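Local coordinates for beta-glucanase (Podospora anserina, PDB 4LE4), which probably hydrolyses beta-glucans such as cellulose, as a family GH131 glycoside hydrolase captured here in complex with cellotriose, at residues 77-82 against 208-213; 112-117 against 126-131; 36-41 against 67-72. One frame throughout, in Å; residues are numbered along the deposited sequence.

Contact 1 of 3, residues 77-82 against 208-213; sequences MRRTEL and GVLELP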
ATOM      1  N   MET A  77     -14.005  11.576  -1.125  1.00 14.53           N
ATOM      2  CA  MET A  77     -12.628  11.159  -1.452  1.00 15.72           C
ATOM      3  C   MET A  77     -12.792   9.848  -2.261  1.00 11.63           C
ATOM      4  O   MET A  77     -13.705   9.066  -1.970  1.00 11.93           O
ATOM      5  CB  MET A  77     -11.808  10.771  -0.190  1.00 16.71           C
ATOM      6  CG  MET A  77     -11.784  11.741   0.971  1.00 25.47           C
ATOM      7  SD  MET A  77     -12.988  11.376   2.279  1.00 31.90           S
ATOM      8  CE  MET A  77     -12.214  10.156   3.216  1.00 30.75           C
ATOM      9  N   ARG A  78     -11.942   9.604  -3.255  1.00 12.43           N
ATOM     10  CA  ARG A  78     -12.005   8.331  -4.019  1.00 12.41           C
ATOM     11  C   ARG A  78     -11.159   7.302  -3.261  1.00 11.60           C
ATOM     12  O   ARG A  78     -10.076   7.625  -2.771  1.00 11.96           O
ATOM     13  CB  ARG A  78     -11.387   8.448  -5.412  1.00 13.69           C
ATOM     14  CG  ARG A  78     -11.901   9.575  -6.247  1.00 19.47           C
ATOM     15  CD  ARG A  78     -10.818   9.966  -7.287  1.00 21.56           C
ATOM     16  NE  ARG A  78     -11.128   9.206  -8.453  1.00 19.05           N
ATOM     17  CZ  ARG A  78     -10.475   9.166  -9.604  1.00 16.12           C
ATOM     18  NH1 ARG A  78      -9.349   9.853  -9.855  1.00 15.61           N
ATOM     19  NH2 ARG A  78     -11.039   8.444 -10.554  1.00 16.57           N
ATOM     20  N   ARG A  79     -11.634   6.063  -3.188  1.00 11.76           N
ATOM     21  CA  ARG A  79     -10.905   5.013  -2.465  1.00  9.55           C
ATOM     22  C   ARG A  79     -11.114   3.623  -3.043  1.00  8.63           C
ATOM     23  O   ARG A  79     -12.202   3.285  -3.440  1.00  8.61           O
ATOM     24  CB  ARG A  79     -11.383   4.926  -0.998  1.00 10.35           C
ATOM     25  CG  ARG A  79     -11.334   6.227  -0.214  1.00 14.37           C
ATOM     26  CD  ARG A  79     -12.061   6.080   1.103  1.00 13.40           C
ATOM     27  NE  ARG A  79     -11.240   5.368   2.066  1.00 14.53           N
ATOM     28  CZ  ARG A  79     -11.495   5.339   3.372  1.00 14.35           C
ATOM     29  NH1 ARG A  79     -12.555   5.984   3.858  1.00 13.21           N
ATOM     30  NH2 ARG A  79     -10.691   4.665   4.179  1.00 11.32           N
ATOM     31  N   THR A  80     -10.052   2.826  -3.025  1.00  9.49           N
ATOM     32  CA  THR A  80     -10.098   1.413  -3.400  1.00  7.64           C
ATOM     33  C   THR A  80      -9.057   0.858  -2.429  1.00  7.15           C
ATOM     34  O   THR A  80      -7.846   1.096  -2.591  1.00  7.19           O
ATOM     35  CB  THR A  80      -9.644   1.115  -4.841  1.00  9.83           C
ATOM     36  OG1 THR A  80     -10.562   1.697  -5.775  1.00 10.79           O
ATOM     37  CG2 THR A  80      -9.622  -0.385  -5.058  1.00 10.68           C
ATOM     38  N   GLU A  81      -9.534   0.155  -1.416  1.00  7.46           N
ATOM     39  CA  GLU A  81      -8.625  -0.359  -0.384  1.00  9.03           C
ATOM     40  C   GLU A  81      -8.983  -1.775   0.045  1.00  9.43           C
ATOM     41  O   GLU A  81     -10.151  -2.135   0.060  1.00 11.91           O
ATOM     42  CB  GLU A  81      -8.692   0.582   0.852  1.00 11.15           C
ATOM     43  CG  GLU A  81      -8.263   2.010   0.546  1.00 15.11           C
ATOM     44  CD  GLU A  81      -8.934   3.046   1.454  1.00 13.67           C
ATOM     45  OE1 GLU A  81      -9.258   2.704   2.628  1.00 16.72           O
ATOM     46  OE2 GLU A  81      -9.140   4.194   0.994  1.00 15.51           O
ATOM     47  N   LEU A  82      -7.950  -2.554   0.395  1.00 11.46           N
ATOM     48  CA  LEU A  82      -8.063  -3.914   0.884  1.00  9.89           C
ATOM     49  C   LEU A  82      -7.473  -3.860   2.298  1.00 10.36           C
ATOM     50  O   LEU A  82      -6.510  -3.140   2.532  1.00 11.67           O
ATOM     51  CB  LEU A  82      -7.192  -4.886   0.048  1.00  9.35           C
ATOM     52  CG  LEU A  82      -7.447  -4.826  -1.463  1.00 11.03           C
ATOM     53  CD1 LEU A  82      -6.505  -5.750  -2.189  1.00 13.39           C
ATOM     54  CD2 LEU A  82      -8.892  -5.196  -1.711  1.00 13.40           C
ATOM     55  N   GLY A 208      -3.960   0.046  -0.361  1.00  9.63           N
ATOM     56  CA  GLY A 208      -4.682   0.640  -1.455  1.00  7.54           C
ATOM     57  C   GLY A 208      -4.453   2.126  -1.439  1.00  9.16           C
ATOM     58  O   GLY A 208      -3.472   2.592  -0.858  1.00 10.91           O
ATOM     59  N   VAL A 209      -5.384   2.868  -2.031  1.00  9.90           N
ATOM     60  CA  VAL A 209      -5.245   4.303  -2.215  1.00  9.17           C
ATOM     61  C   VAL A 209      -6.495   5.109  -1.944  1.00  9.92           C
ATOM     62  O   VAL A 209      -7.603   4.725  -2.292  1.00  9.18           O
ATOM     63  CB  VAL A 209      -4.843   4.627  -3.699  1.00 10.02           C
ATOM     64  CG1 VAL A 209      -4.477   6.153  -3.830  1.00 12.57           C
ATOM     65  CG2 VAL A 209      -3.696   3.745  -4.166  1.00 13.07           C
ATOM     66  N   LEU A 210      -6.279   6.270  -1.338  1.00 10.24           N
ATOM     67  CA  LEU A 210      -7.336   7.220  -1.044  1.00 10.67           C
ATOM     68  C   LEU A 210      -6.869   8.508  -1.736  1.00  8.44           C
ATOM     69  O   LEU A 210      -5.708   8.876  -1.625  1.00 10.22           O
ATOM     70  CB  LEU A 210      -7.458   7.418   0.479  1.00  9.72           C
ATOM     71  CG  LEU A 210      -8.527   8.345   1.073  1.00 12.38           C
ATOM     72  CD1 LEU A 210      -8.728   8.059   2.541  1.00 13.62           C
ATOM     73  CD2 LEU A 210      -8.068   9.774   0.894  1.00 11.99           C
ATOM     74  N   GLU A 211      -7.754   9.170  -2.486  1.00  7.74           N
ATOM     75  CA  GLU A 211      -7.365  10.411  -3.160  1.00 10.40           C
ATOM     76  C   GLU A 211      -8.326  11.530  -2.757  1.00 11.51           C
ATOM     77  O   GLU A 211      -9.540  11.387  -2.890  1.00 12.47           O
ATOM     78  CB  GLU A 211      -7.415  10.253  -4.689  1.00 10.84           C
ATOM     79  CG  GLU A 211      -7.084  11.535  -5.498  1.00  8.70           C
ATOM     80  CD  GLU A 211      -7.161  11.325  -7.015  1.00 10.32           C
ATOM     81  OE1 GLU A 211      -8.085  10.645  -7.488  1.00 13.30           O
ATOM     82  OE2 GLU A 211      -6.290  11.828  -7.740  1.00 10.04           O
ATOM     83  N   LEU A 212      -7.795  12.641  -2.266  1.00 13.50           N
ATOM     84  CA  LEU A 212      -8.664  13.753  -1.870  1.00 12.35           C
ATOM     85  C   LEU A 212      -9.081  14.578  -3.076  1.00 13.00           C
ATOM     86  O   LEU A 212      -8.371  14.632  -4.068  1.00 14.67           O
ATOM     87  CB  LEU A 212      -7.940  14.689  -0.905  1.00 15.42           C
ATOM     88  CG  LEU A 212      -7.478  14.173   0.465  1.00 16.91           C
ATOM     89  CD1 LEU A 212      -6.413  13.117   0.294  1.00 20.59           C
ATOM     90  CD2 LEU A 212      -6.883  15.347   1.260  1.00 19.77           C
ATOM     91  N   PRO A 213     -10.255  15.217  -3.018  1.00 13.17           N
ATOM     92  CA  PRO A 213     -10.674  16.046  -4.152  1.00 13.31           C
ATOM     93  C   PRO A 213      -9.901  17.365  -4.047  1.00 14.62           C
ATOM     94  O   PRO A 213      -9.310  17.663  -3.009  1.00 14.34           O
ATOM     95  CB  PRO A 213     -12.158  16.264  -3.891  1.00 12.81           C
ATOM     96  CG  PRO A 213     -12.201  16.382  -2.386  1.00 14.34           C
ATOM     97  CD  PRO A 213     -11.268  15.229  -1.942  1.00 13.05           C
TER
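M77 meets L210 just before strand 78-82 begins, its CB lying 4.0 Å from L210 CD2 while the chain, bent at chi2 and chi3, crosses the leucine at a slant and brings CE near L210 CD1. One residue on, R78 pairs with E211 through both backbone hydrogen bonds, R78 N to E211 O and E211 N to R78 O. Their side chains run next to each other on the face that also carries T80 and V209, and the salt bridge from R78 NH1 to E211 OE1 (2.8 Å) joins guanidinium and carboxylate planes only 13° apart, although the position of OE1 is less certain. R78 NH1 and NH2 also donate to the backbone oxygens of S220 and D67. R79 turns to the other face, where its aliphatic part lies along L210, CG to CG 3.7 Å, and L210 CD1 sits over one face of the guanidinium. Bent at chi3 (78°), R79 curls onto E81 and holds it side-on: NE to OE2 at 2.6 Å, nearly straight at 172°, and NH2 to OE1 at 2.9 Å. A methionine here would probably leave the E81 carboxylate without its two-pronged partner and Q75 OE1 without the NH1 donor. T80 and V209 exchange backbone hydrogen bonds, and T80 OG1 turns to the carbonyl of T65. E81, whose OE1 is also hydrogen-bonded to H206 ND1, faces G208 with CA atoms 4.2 Å apart; a side chain on G208 would collide with T80 O. Strand 78-84 is thereby joined to strand 209-211 within one antiparallel sheet of the concanavalin-like beta-sandwich to which the GH131 catalytic domain belongs.

Contact 2 of 3, residues 112-117 against 126-131; sequences TREHQI and ELKSGW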
ATOM      1  N   THR A 112      -1.976  16.811  -8.962  1.00 14.30           N
ATOM      2  CA  THR A 112      -2.680  17.971  -8.408  1.00 13.62           C
ATOM      3  C   THR A 112      -3.546  17.631  -7.208  1.00 13.52           C
ATOM      4  O   THR A 112      -4.139  18.526  -6.593  1.00 10.37           O
ATOM      5  CB  THR A 112      -3.607  18.597  -9.463  1.00 17.71           C
ATOM      6  OG1 THR A 112      -4.385  17.545 -10.067  1.00 18.14           O
ATOM      7  CG2 THR A 112      -2.796  19.340 -10.513  1.00 17.31           C
ATOM      8  N   ARG A 113      -3.618  16.342  -6.868  1.00 11.74           N
ATOM      9  CA  ARG A 113      -4.445  15.897  -5.750  1.00 11.39           C
ATOM     10  C   ARG A 113      -3.679  15.051  -4.770  1.00 11.75           C
ATOM     11  O   ARG A 113      -2.836  14.258  -5.162  1.00 12.38           O
ATOM     12  CB  ARG A 113      -5.634  15.089  -6.258  1.00 10.83           C
ATOM     13  CG  ARG A 113      -6.614  15.980  -7.013  1.00 13.53           C
ATOM     14  CD  ARG A 113      -7.638  15.165  -7.770  1.00 13.52           C
ATOM     15  NE  ARG A 113      -8.614  14.534  -6.897  1.00 12.96           N
ATOM     16  CZ  ARG A 113      -9.645  13.850  -7.370  1.00 14.42           C
ATOM     17  NH1 ARG A 113      -9.794  13.741  -8.683  1.00 15.15           N
ATOM     18  NH2 ARG A 113     -10.509  13.262  -6.555  1.00 17.19           N
ATOM     19  N   GLU A 114      -4.009  15.197  -3.493  1.00  9.57           N
ATOM     20  CA  GLU A 114      -3.311  14.418  -2.478  1.00  9.59           C
ATOM     21  C   GLU A 114      -3.776  12.958  -2.476  1.00  8.29           C
ATOM     22  O   GLU A 114      -4.968  12.677  -2.564  1.00  9.77           O
ATOM     23  CB  GLU A 114      -3.539  15.042  -1.100  1.00 10.24           C
ATOM     24  CG  GLU A 114      -3.021  14.184   0.070  1.00 12.47           C
ATOM     25  CD  GLU A 114      -3.177  14.886   1.441  1.00 17.02           C
ATOM     26  OE1 GLU A 114      -3.458  16.110   1.494  1.00 20.37           O
ATOM     27  OE2 GLU A 114      -3.002  14.212   2.468  1.00 15.57           O
ATOM     28  N   HIS A 115      -2.820  12.032  -2.383  1.00 10.57           N
ATOM     29  CA  HIS A 115      -3.139  10.608  -2.306  1.00  9.02           C
ATOM     30  C   HIS A 115      -2.517  10.131  -1.017  1.00  8.41           C
ATOM     31  O   HIS A 115      -1.429  10.580  -0.663  1.00  8.28           O
ATOM     32  CB  HIS A 115      -2.496   9.810  -3.447  1.00  8.72           C
ATOM     33  CG  HIS A 115      -3.036  10.156  -4.802  1.00 10.63           C
ATOM     34  ND1 HIS A 115      -2.801  11.374  -5.410  1.00 11.65           N
ATOM     35  CD2 HIS A 115      -3.778   9.437  -5.673  1.00 11.93           C
ATOM     36  CE1 HIS A 115      -3.374  11.386  -6.603  1.00 10.77           C
ATOM     37  NE2 HIS A 115      -3.974  10.222  -6.786  1.00 12.99           N
ATOM     38  N   GLN A 116      -3.237   9.260  -0.328  1.00  9.01           N
ATOM     39  CA  GLN A 116      -2.778   8.633   0.922  1.00  9.67           C
ATOM     40  C   GLN A 116      -2.744   7.150   0.527  1.00  8.06           C
ATOM     41  O   GLN A 116      -3.738   6.608   0.080  1.00  8.25           O
ATOM     42  CB  GLN A 116      -3.767   8.939   2.041  1.00 10.61           C
ATOM     43  CG  GLN A 116      -3.627  10.438   2.451  1.00 14.00           C
ATOM     44  CD  GLN A 116      -4.807  10.978   3.227  1.00 13.37           C
ATOM     45  OE1 GLN A 116      -5.641  10.222   3.712  1.00 15.17           O
ATOM     46  NE2 GLN A 116      -4.879  12.304   3.355  1.00 13.10           N
ATOM     47  N   ILE A 117      -1.594   6.524   0.734  1.00  8.29           N
ATOM     48  CA  ILE A 117      -1.333   5.165   0.271  1.00  7.29           C
ATOM     49  C   ILE A 117      -0.817   4.224   1.349  1.00  6.82           C
ATOM     50  O   ILE A 117       0.078   4.600   2.103  1.00  9.07           O
ATOM     51  CB  ILE A 117      -0.259   5.265  -0.841  1.00  6.80           C
ATOM     52  CG1 ILE A 117      -0.752   6.256  -1.930  1.00  7.56           C
ATOM     53  CG2 ILE A 117       0.031   3.896  -1.435  1.00  7.56           C
ATOM     54  CD1 ILE A 117       0.339   6.811  -2.847  1.00 10.96           C
ATOM     55  N   GLU A 126       2.096   6.303   6.594  1.00  8.50           N
ATOM     56  CA  GLU A 126       1.496   6.068   5.271  1.00  8.96           C
ATOM     57  C   GLU A 126       2.440   6.676   4.240  1.00  9.28           C
ATOM     58  O   GLU A 126       3.443   7.321   4.605  1.00  8.07           O
ATOM     59  CB  GLU A 126       0.176   6.846   5.197  1.00  9.96           C
ATOM     60  CG  GLU A 126       0.377   8.406   5.290  1.00  8.35           C
ATOM     61  CD  GLU A 126      -0.891   9.179   5.660  1.00 15.67           C
ATOM     62  OE1 GLU A 126      -1.958   8.805   5.158  1.00 15.68           O
ATOM     63  OE2 GLU A 126      -0.828  10.189   6.432  1.00 14.99           O
ATOM     64  N   LEU A 127       2.150   6.450   2.949  1.00  7.70           N
ATOM     65  CA  LEU A 127       2.892   7.162   1.915  1.00  9.11           C
ATOM     66  C   LEU A 127       1.876   8.199   1.415  1.00  9.31           C
ATOM     67  O   LEU A 127       0.664   8.042   1.615  1.00 10.15           O
ATOM     68  CB  LEU A 127       3.290   6.269   0.727  1.00  9.92           C
ATOM     69  CG  LEU A 127       4.187   5.074   1.039  1.00  9.72           C
ATOM     70  CD1 LEU A 127       4.580   4.403  -0.299  1.00  6.88           C
ATOM     71  CD2 LEU A 127       5.410   5.491   1.831  1.00 11.31           C
ATOM     72  N   LYS A 128       2.379   9.262   0.796  1.00  8.42           N
ATOM     73  CA  LYS A 128       1.517  10.272   0.212  1.00  8.47           C
ATOM     74  C   LYS A 128       2.120  10.683  -1.100  1.00  8.01           C
ATOM     75  O   LYS A 128       3.314  10.515  -1.346  1.00 10.68           O
ATOM     76  CB  LYS A 128       1.411  11.513   1.105  1.00  7.21           C
ATOM     77  CG  LYS A 128       0.586  11.286   2.356  1.00 12.36           C
ATOM     78  CD  LYS A 128       0.272  12.619   3.034  1.00 13.94           C
ATOM     79  CE  LYS A 128      -0.671  12.399   4.211  1.00 16.90           C
ATOM     80  NZ  LYS A 128      -1.211  13.683   4.726  1.00 16.62           N
ATOM     81  N   SER A 129       1.282  11.228  -1.971  1.00  9.70           N
ATOM     82  CA  SER A 129       1.779  11.711  -3.230  1.00 10.90           C
ATOM     83  C   SER A 129       0.843  12.852  -3.661  1.00 10.83           C
ATOM     84  O   SER A 129      -0.263  13.002  -3.123  1.00  9.95           O
ATOM     85  CB  SER A 129       1.791  10.589  -4.284  1.00  9.56           C
ATOM     86  OG  SER A 129       0.482  10.312  -4.786  1.00 14.94           O
ATOM     87  N   GLY A 130       1.297  13.627  -4.636  1.00 10.94           N
ATOM     88  CA  GLY A 130       0.485  14.721  -5.127  1.00 12.68           C
ATOM     89  C   GLY A 130       0.621  16.012  -4.339  1.00 12.96           C
ATOM     90  O   GLY A 130       1.397  16.120  -3.410  1.00 14.30           O
ATOM     91  N   TRP A 131      -0.142  17.005  -4.772  1.00 14.04           N
ATOM     92  CA  TRP A 131      -0.148  18.340  -4.194  1.00 15.70           C
ATOM     93  C   TRP A 131      -0.893  18.304  -2.873  1.00 15.71           C
ATOM     94  O   TRP A 131      -2.091  18.126  -2.832  1.00 16.96           O
ATOM     95  CB  TRP A 131      -0.794  19.271  -5.233  1.00 16.58           C
ATOM     96  CG  TRP A 131      -0.950  20.686  -4.848  1.00 18.59           C
ATOM     97  CD1 TRP A 131      -0.460  21.313  -3.729  1.00 18.85           C
ATOM     98  CD2 TRP A 131      -1.668  21.673  -5.585  1.00 17.68           C
ATOM     99  NE1 TRP A 131      -0.842  22.642  -3.729  1.00 18.00           N
ATOM    100  CE2 TRP A 131      -1.582  22.889  -4.855  1.00 19.58           C
ATOM    101  CE3 TRP A 131      -2.379  21.653  -6.792  1.00 18.40           C
ATOM    102  CZ2 TRP A 131      -2.190  24.078  -5.305  1.00 18.17           C
ATOM    103  CZ3 TRP A 131      -2.976  22.829  -7.234  1.00 19.29           C
ATOM    104  CH2 TRP A 131      -2.876  24.022  -6.488  1.00 18.11           C
TER
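H115 and S129 form the close-packed centre of this antiparallel pairing. Their backbones exchange two hydrogen bonds, H115 N to S129 O at 2.8 Å and S129 N to H115 O at 3.1 Å, and S129 OG comes within 3.3 Å of H115 CB. The imidazole is turned by its torsions (chi1 -66°, chi2 69°) to make a weak ND1 bond to the carbonyl of R113, while NE2 bonds to E222. Next along the same buried face, I117 and L127 exchange another backbone pair and touch CB to CB at 4.0 Å. G130 extends the close fit beyond the strand, its CA directed at R113 O (3.4 Å), where a side chain would clash. At the same end the indole of W131 lies by the backbone of T112, CE3 to T112 O 3.6 Å; R214 makes a cation-pi contact with this ring.

The opposite face is polar, and E114, Q116 and K128 on that side are partly exposed. There the extended chain of K128 runs beside Q116 and crosses E114, bringing NZ to E114 OE2 at 2.9 Å, on the syn side but 33° out of the carboxylate plane. Q116 NE2 reaches the same oxygen from the other face of that plane, at 2.8 Å, so two donors grip one oxygen. The buried E126 adds a long ion pair to K128, and its OE1 lies against the CB and CG of Q116.

The two segments belong to the hairpin of strands 115-120 and 125-129. It is flanked in its sheet by strands 209-211 and 142-147, and I117 and L127 pack onto strand 94-102 of the other sheet.

Contact 3 of 3, residues 36-41 against 67-72; sequences GSSPVS and DNTAYW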
ATOM      1  N   GLY A  36     -16.099   1.469  -4.467  1.00 12.27           N
ATOM      2  CA  GLY A  36     -17.290   2.109  -4.991  1.00 11.56           C
ATOM      3  C   GLY A  36     -18.387   1.147  -5.398  1.00 12.44           C
ATOM      4  O   GLY A  36     -18.352  -0.038  -5.068  1.00 12.49           O
ATOM      5  N   SER A  37     -19.334   1.661  -6.175  1.00 13.73           N
ATOM      6  CA  SER A  37     -20.497   0.907  -6.607  1.00 14.56           C
ATOM      7  C   SER A  37     -20.296  -0.114  -7.737  1.00 14.32           C
ATOM      8  O   SER A  37     -21.182  -0.925  -7.979  1.00 16.21           O
ATOM      9  CB  SER A  37     -21.614   1.902  -6.990  1.00 16.32           C
ATOM     10  OG  SER A  37     -21.224   2.698  -8.104  1.00 19.75           O
ATOM     11  N   SER A  38     -19.162  -0.090  -8.426  1.00 13.41           N
ATOM     12  CA  SER A  38     -18.931  -1.058  -9.508  1.00 13.71           C
ATOM     13  C   SER A  38     -18.421  -2.410  -8.994  1.00 13.42           C
ATOM     14  O   SER A  38     -18.108  -2.558  -7.813  1.00 13.74           O
ATOM     15  CB  SER A  38     -17.917  -0.506 -10.516  1.00 14.61           C
ATOM     16  OG  SER A  38     -18.328   0.741 -11.050  1.00 16.81           O
ATOM     17  N   PRO A  39     -18.368  -3.429  -9.879  1.00 12.52           N
ATOM     18  CA  PRO A  39     -17.892  -4.777  -9.537  1.00 12.27           C
ATOM     19  C   PRO A  39     -16.385  -4.723  -9.295  1.00 11.84           C
ATOM     20  O   PRO A  39     -15.713  -3.777  -9.724  1.00 10.83           O
ATOM     21  CB  PRO A  39     -18.243  -5.593 -10.786  1.00 13.21           C
ATOM     22  CG  PRO A  39     -19.513  -4.908 -11.286  1.00 12.22           C
ATOM     23  CD  PRO A  39     -19.084  -3.446 -11.176  1.00 11.66           C
ATOM     24  N   VAL A  40     -15.845  -5.744  -8.653  1.00 10.52           N
ATOM     25  CA  VAL A  40     -14.421  -5.716  -8.326  1.00 11.48           C
ATOM     26  C   VAL A  40     -13.487  -5.515  -9.524  1.00 11.75           C
ATOM     27  O   VAL A  40     -12.495  -4.814  -9.406  1.00  9.37           O
ATOM     28  CB  VAL A  40     -14.017  -7.000  -7.525  1.00 10.80           C
ATOM     29  CG1 VAL A  40     -14.121  -8.253  -8.426  1.00 14.23           C
ATOM     30  CG2 VAL A  40     -12.578  -6.864  -6.976  1.00 12.75           C
ATOM     31  N   SER A  41     -13.801  -6.096 -10.689  1.00 11.49           N
ATOM     32  CA  SER A  41     -12.916  -5.933 -11.837  1.00 12.29           C
ATOM     33  C   SER A  41     -12.760  -4.484 -12.317  1.00 12.25           C
ATOM     34  O   SER A  41     -11.881  -4.174 -13.127  1.00 11.08           O
ATOM     35  CB  SER A  41     -13.341  -6.864 -12.988  1.00 12.74           C
ATOM     36  OG  SER A  41     -14.610  -6.521 -13.467  1.00 19.53           O
ATOM     37  N   ASP A  67     -11.623   5.052 -10.372  1.00 14.17           N
ATOM     38  CA  ASP A  67     -12.293   5.550 -11.573  1.00 15.63           C
ATOM     39  C   ASP A  67     -13.403   6.483 -11.133  1.00 15.80           C
ATOM     40  O   ASP A  67     -13.438   6.859  -9.977  1.00 14.92           O
ATOM     41  CB  ASP A  67     -12.805   4.401 -12.456  1.00 16.50           C
ATOM     42  CG  ASP A  67     -13.975   3.611 -11.842  1.00 19.60           C
ATOM     43  OD1 ASP A  67     -14.567   4.023 -10.820  1.00 17.18           O
ATOM     44  OD2 ASP A  67     -14.318   2.551 -12.428  1.00 19.23           O
ATOM     45  N   ASN A  68     -14.320   6.857 -12.030  1.00 16.34           N
ATOM     46  CA  ASN A  68     -15.362   7.792 -11.637  1.00 19.08           C
ATOM     47  C   ASN A  68     -16.343   7.294 -10.600  1.00 18.35           C
ATOM     48  O   ASN A  68     -17.075   8.092 -10.007  1.00 18.06           O
ATOM     49  CB  ASN A  68     -16.145   8.288 -12.852  1.00 23.56           C
ATOM     50  CG  ASN A  68     -15.283   9.061 -13.820  1.00 29.91           C
ATOM     51  OD1 ASN A  68     -14.501   9.937 -13.424  1.00 33.22           O
ATOM     52  ND2 ASN A  68     -15.423   8.751 -15.111  1.00 34.94           N
ATOM     53  N   THR A  69     -16.349   5.986 -10.349  1.00 16.50           N
ATOM     54  CA  THR A  69     -17.289   5.408  -9.385  1.00 14.24           C
ATOM     55  C   THR A  69     -16.636   4.973  -8.058  1.00 12.19           C
ATOM     56  O   THR A  69     -17.302   4.398  -7.198  1.00 12.79           O
ATOM     57  CB  THR A  69     -17.933   4.153  -9.965  1.00 13.91           C
ATOM     58  OG1 THR A  69     -16.933   3.129 -10.065  1.00 14.71           O
ATOM     59  CG2 THR A  69     -18.459   4.441 -11.389  1.00 18.52           C
ATOM     60  N   ALA A  70     -15.346   5.235  -7.921  1.00 11.23           N
ATOM     61  CA  ALA A  70     -14.601   4.811  -6.741  1.00  9.22           C
ATOM     62  C   ALA A  70     -14.859   5.633  -5.478  1.00 11.93           C
ATOM     63  O   ALA A  70     -13.923   6.146  -4.876  1.00 11.88           O
ATOM     64  CB  ALA A  70     -13.116   4.782  -7.058  1.00  7.69           C
ATOM     65  N   TYR A  71     -16.126   5.706  -5.077  1.00 10.96           N
ATOM     66  CA  TYR A  71     -16.516   6.451  -3.885  1.00 14.00           C
ATOM     67  C   TYR A  71     -17.214   5.494  -2.940  1.00 13.99           C
ATOM     68  O   TYR A  71     -18.154   4.802  -3.340  1.00 14.85           O
ATOM     69  CB  TYR A  71     -17.454   7.605  -4.263  1.00 13.51           C
ATOM     70  CG  TYR A  71     -16.750   8.717  -4.987  1.00 16.61           C
ATOM     71  CD1 TYR A  71     -16.137   9.755  -4.276  1.00 15.90           C
ATOM     72  CD2 TYR A  71     -16.642   8.710  -6.375  1.00 15.83           C
ATOM     73  CE1 TYR A  71     -15.447  10.748  -4.915  1.00 18.00           C
ATOM     74  CE2 TYR A  71     -15.931   9.699  -7.028  1.00 18.89           C
ATOM     75  CZ  TYR A  71     -15.337  10.717  -6.287  1.00 18.49           C
ATOM     76  OH  TYR A  71     -14.603  11.682  -6.922  1.00 20.48           O
ATOM     77  N   TRP A  72     -16.760   5.450  -1.685  1.00 13.07           N
ATOM     78  CA  TRP A  72     -17.327   4.549  -0.694  1.00 15.03           C
ATOM     79  C   TRP A  72     -18.137   5.278   0.380  1.00 17.14           C
ATOM     80  O   TRP A  72     -17.730   6.322   0.876  1.00 17.77           O
ATOM     81  CB  TRP A  72     -16.203   3.765   0.009  1.00 15.59           C
ATOM     82  CG  TRP A  72     -16.664   2.822   1.099  1.00 17.11           C
ATOM     83  CD1 TRP A  72     -17.476   1.718   0.952  1.00 18.29           C
ATOM     84  CD2 TRP A  72     -16.336   2.893   2.495  1.00 17.67           C
ATOM     85  NE1 TRP A  72     -17.667   1.107   2.181  1.00 17.05           N
ATOM     86  CE2 TRP A  72     -16.980   1.813   3.136  1.00 18.47           C
ATOM     87  CE3 TRP A  72     -15.561   3.779   3.270  1.00 18.96           C
ATOM     88  CZ2 TRP A  72     -16.875   1.592   4.521  1.00 19.99           C
ATOM     89  CZ3 TRP A  72     -15.455   3.558   4.641  1.00 20.31           C
ATOM     90  CH2 TRP A  72     -16.107   2.474   5.250  1.00 20.08           C
TER
HETATM   91  O   HOH W   1     -16.832   1.506 -13.209  1.00 31.38           O
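G36 CA is wedged against the 67-72 backbone, 3.2 Å from T69 O and 3.3 Å from Y71 O, in two CA-H...O contacts between loops that have no regular secondary structure. A side chain on G36 would run into T69 O, so this close approach depends on the glycine. S38 carries the side-chain half of the contact: its hydroxyl meets that of T69 end to end, with S38 OG 2.9 Å from T69 OG1. The first torsion of S38 (chi1 -57°) sets OG anti to the carbonyl carbon, and the hydroxyl also lies against T69 CB and CG2. S37 is more peripheral, with OG only loosely near T69 CB.

The loop that T69 belongs to is shaped by an Asx turn, in which D67 OD1 accepts the backbone N of T69 at 2.7 Å, from above the carboxylate plane. It overlaps a type I beta turn from D67 to A70, and A70 is the centre of an inverse gamma turn. The same OD1 uses its syn lone pair for T69 OG1, 2.6 Å away; the OG1 bond would hold the hydroxyl in place beside S38, while the N bond holds the turn.

A water completes the polar cluster by bridging the loops: it donates to D67 OD2 and lies 2.7 Å from S38 OG. Y43 OH, from just before strand 44-47, hydrogen-bonds to both T69 OG1 and the backbone N of S38. The side chain of Y71 leads away from 36-41, its ring edge toward N68 O and its hydroxyl bonded to D219.

Overall arrangement
From the N terminus, contact 3 closes first: the loop after strand 30-34 meets the loop after strand 61-66, enclosing strands 44-47 and 61-66. The chain then enters 77-82, the first half of contact 1, whose partner 208-213 arrives only after 125 further residues. Within that long excursion lies contact 2, a short hairpin closure nested inside contact 1; contact 3 precedes both in series. Contacts 1 and 2 share a sheet because strands 209-211 and 115-120 are neighbours, linked by L210 O and Q116 N. Contact 3 borders contact 1 through R79 N and A70 O but does not touch contact 2.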